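Local coordinates for hypothetical protein (Pseudomonas aeruginosa, PDB 2H1T), which is of unknown function but may bind glycolipids or take part in glycolipid metabolism, at residues Q47-L52 with V64-S69. Sequence-based numbering, arbitrary orientation.
Sequences QLDYRL and VFHVES. With EDO (1,2-ethanediol), chain D.
The antiparallel beta hairpin of strands 45-54 and 60-69 pairs Tyr-50 with Phe-65 and Asp-49 with His-66 on its two faces. The axes of the short segments approach to 4.7 Å with their directions at 171°, and reciprocal backbone bonds at Gln-47/Glu-68, Asp-49/His-66 and Arg-51/Val-64 identify the hydrogen-bonded pairs; the straightest, Asp-49 N to His-66 O, is nearly linear. Leu-48/Val-67 and Tyr-50/Phe-65 are the intervening non-hydrogen-bonded pairs, and their side chains share the apolar face. There CD1 of Phe-65 rests on Tyr-50 CB at 3.6 Å, while Leu-48 CD1 approaches the edge of the Phe-65 ring, 4.1 Å from CD1. With CG set between backbone N and carbonyl carbon, Tyr-50 carries its phenol off from strand 60-69, and its OH is hydrogen-bonded to Glu-22. Leu-139 covers Phe-65 and Val-67 on this side.

The other face is mostly polar, with Val-64 as an apolar member. Asp-49 and His-66 lie side by side, carboxylate and imidazole planes 20° apart; Asp-49 OD2 lies 4.0 Å from the ring carbon CD2 of His-66, a van der Waals approach, not a hydrogen bond. Each instead pairs along its own strand: Gln-47 NE2 donates to the syn lone pair of Asp-49 OD1 at 3.1 Å, and His-66 NE2 to the anti lone pair of Glu-68 OE2 at 2.7 Å. The latter bond is nearly straight (174°) and lies in the imidazole plane, which should fix the ring's rotation. Further along, Arg-51 bends at chi3, bringing NH2 to 3.5 Å from Val-64 CG2. A 1,2-ethanediol, probably from the crystallisation liquor, makes a weak hydrogen bond to Asp-49 O and another hydrogen bond to Glu-32. Largely alternating apolar and polar residues mark this hairpin of an antiparallel meander sheet, formed by the third and fourth of six sequential strands.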
# COMPACT_ATOMS: atom_id res chain seq x y z
N GLN A 47 -5.13 -0.46 0.85
CA GLN A 47 -4.90 -0.73 2.24
C GLN A 47 -6.26 -1.02 2.88
O GLN A 47 -7.20 -0.21 2.74
CB GLN A 47 -4.26 0.44 2.98
CG GLN A 47 -4.07 0.13 4.49
CD GLN A 47 -3.09 1.05 5.19
OE1 GLN A 47 -2.01 1.35 4.65
NE2 GLN A 47 -3.45 1.50 6.40
N LEU A 48 -6.29 -2.14 3.60
CA LEU A 48 -7.45 -2.60 4.34
C LEU A 48 -7.12 -2.46 5.83
O LEU A 48 -6.10 -2.96 6.30
CB LEU A 48 -7.75 -4.07 4.04
CG LEU A 48 -8.91 -4.66 4.86
CD1 LEU A 48 -10.20 -3.95 4.52
CD2 LEU A 48 -9.07 -6.13 4.60
N ASP A 49 -7.98 -1.78 6.55
CA ASP A 49 -7.93 -1.70 8.02
C ASP A 49 -9.15 -2.44 8.51
O ASP A 49 -10.23 -2.24 8.00
CB ASP A 49 -7.98 -0.24 8.51
CG ASP A 49 -6.79 0.58 8.07
OD1 ASP A 49 -5.66 0.07 8.07
OD2 ASP A 49 -6.98 1.76 7.70
N TYR A 50 -8.99 -3.34 9.47
CA TYR A 50 -10.15 -4.02 9.98
C TYR A 50 -10.05 -4.33 11.45
O TYR A 50 -8.96 -4.41 12.01
CB TYR A 50 -10.44 -5.27 9.15
CG TYR A 50 -9.50 -6.47 9.36
CD1 TYR A 50 -9.67 -7.38 10.42
CD2 TYR A 50 -8.49 -6.76 8.43
CE1 TYR A 50 -8.81 -8.48 10.58
CE2 TYR A 50 -7.67 -7.89 8.57
CZ TYR A 50 -7.84 -8.74 9.64
OH TYR A 50 -7.01 -9.84 9.75
N ARG A 51 -11.21 -4.51 12.05
CA ARG A 51 -11.27 -4.92 13.45
C ARG A 51 -12.30 -6.01 13.59
O ARG A 51 -13.42 -5.86 13.09
CB ARG A 51 -11.58 -3.71 14.34
CG ARG A 51 -11.82 -4.08 15.84
CD ARG A 51 -12.16 -2.87 16.73
NE ARG A 51 -13.35 -2.13 16.29
CZ ARG A 51 -14.62 -2.41 16.61
NH1 ARG A 51 -14.93 -3.48 17.37
NH2 ARG A 51 -15.59 -1.63 16.15
N LEU A 52 -11.92 -7.10 14.26
CA LEU A 52 -12.83 -8.18 14.59
C LEU A 52 -12.98 -8.31 16.09
O LEU A 52 -12.03 -8.07 16.85
CB LEU A 52 -12.35 -9.52 14.01
CG LEU A 52 -12.01 -9.52 12.51
CD1 LEU A 52 -11.47 -10.91 12.09
CD2 LEU A 52 -13.23 -9.07 11.69
N VAL A 64 -15.58 -4.81 11.44
CA VAL A 64 -15.54 -3.49 10.80
C VAL A 64 -14.35 -3.43 9.84
O VAL A 64 -13.23 -3.79 10.21
CB VAL A 64 -15.39 -2.37 11.86
CG1 VAL A 64 -15.47 -1.02 11.23
CG2 VAL A 64 -16.46 -2.50 12.91
N PHE A 65 -14.61 -2.98 8.62
CA PHE A 65 -13.65 -2.88 7.52
C PHE A 65 -13.62 -1.48 6.93
O PHE A 65 -14.67 -0.86 6.76
CB PHE A 65 -14.08 -3.80 6.39
CG PHE A 65 -14.12 -5.25 6.77
CD1 PHE A 65 -12.98 -6.04 6.68
CD2 PHE A 65 -15.32 -5.85 7.17
CE1 PHE A 65 -13.02 -7.39 7.05
CE2 PHE A 65 -15.36 -7.18 7.53
CZ PHE A 65 -14.22 -7.96 7.47
N HIS A 66 -12.42 -1.03 6.54
CA HIS A 66 -12.24 0.28 5.91
C HIS A 66 -11.13 0.03 4.94
O HIS A 66 -10.03 -0.38 5.34
CB HIS A 66 -11.82 1.35 6.94
CG HIS A 66 -11.38 2.65 6.35
ND1 HIS A 66 -12.10 3.82 6.48
CD2 HIS A 66 -10.24 2.99 5.70
CE1 HIS A 66 -11.46 4.80 5.88
NE2 HIS A 66 -10.32 4.33 5.41
N VAL A 67 -11.46 0.14 3.67
CA VAL A 67 -10.50 -0.09 2.60
C VAL A 67 -10.34 1.16 1.77
O VAL A 67 -11.32 1.76 1.37
CB VAL A 67 -10.89 -1.25 1.67
CG1 VAL A 67 -12.25 -1.04 1.06
CG2 VAL A 67 -9.88 -1.42 0.59
N GLU A 68 -9.10 1.52 1.51
CA GLU A 68 -8.79 2.61 0.61
C GLU A 68 -8.00 2.13 -0.61
O GLU A 68 -6.99 1.41 -0.48
CB GLU A 68 -8.02 3.71 1.33
CG GLU A 68 -8.50 4.04 2.71
CD GLU A 68 -7.90 5.34 3.25
OE1 GLU A 68 -6.90 5.86 2.68
OE2 GLU A 68 -8.46 5.85 4.26
N SER A 69 -8.48 2.53 -1.77
CA SER A 69 -7.91 2.14 -3.04
C SER A 69 -8.12 3.27 -4.02
O SER A 69 -8.71 4.29 -3.69
CB SER A 69 -8.61 0.87 -3.56
OG SER A 69 -9.96 1.16 -3.96
C1 EDO D . -10.73 0.19 11.15
O1 EDO D . -11.75 -0.68 10.65
C2 EDO D . -10.45 -0.13 12.62
O2 EDO D . -9.04 0.02 12.93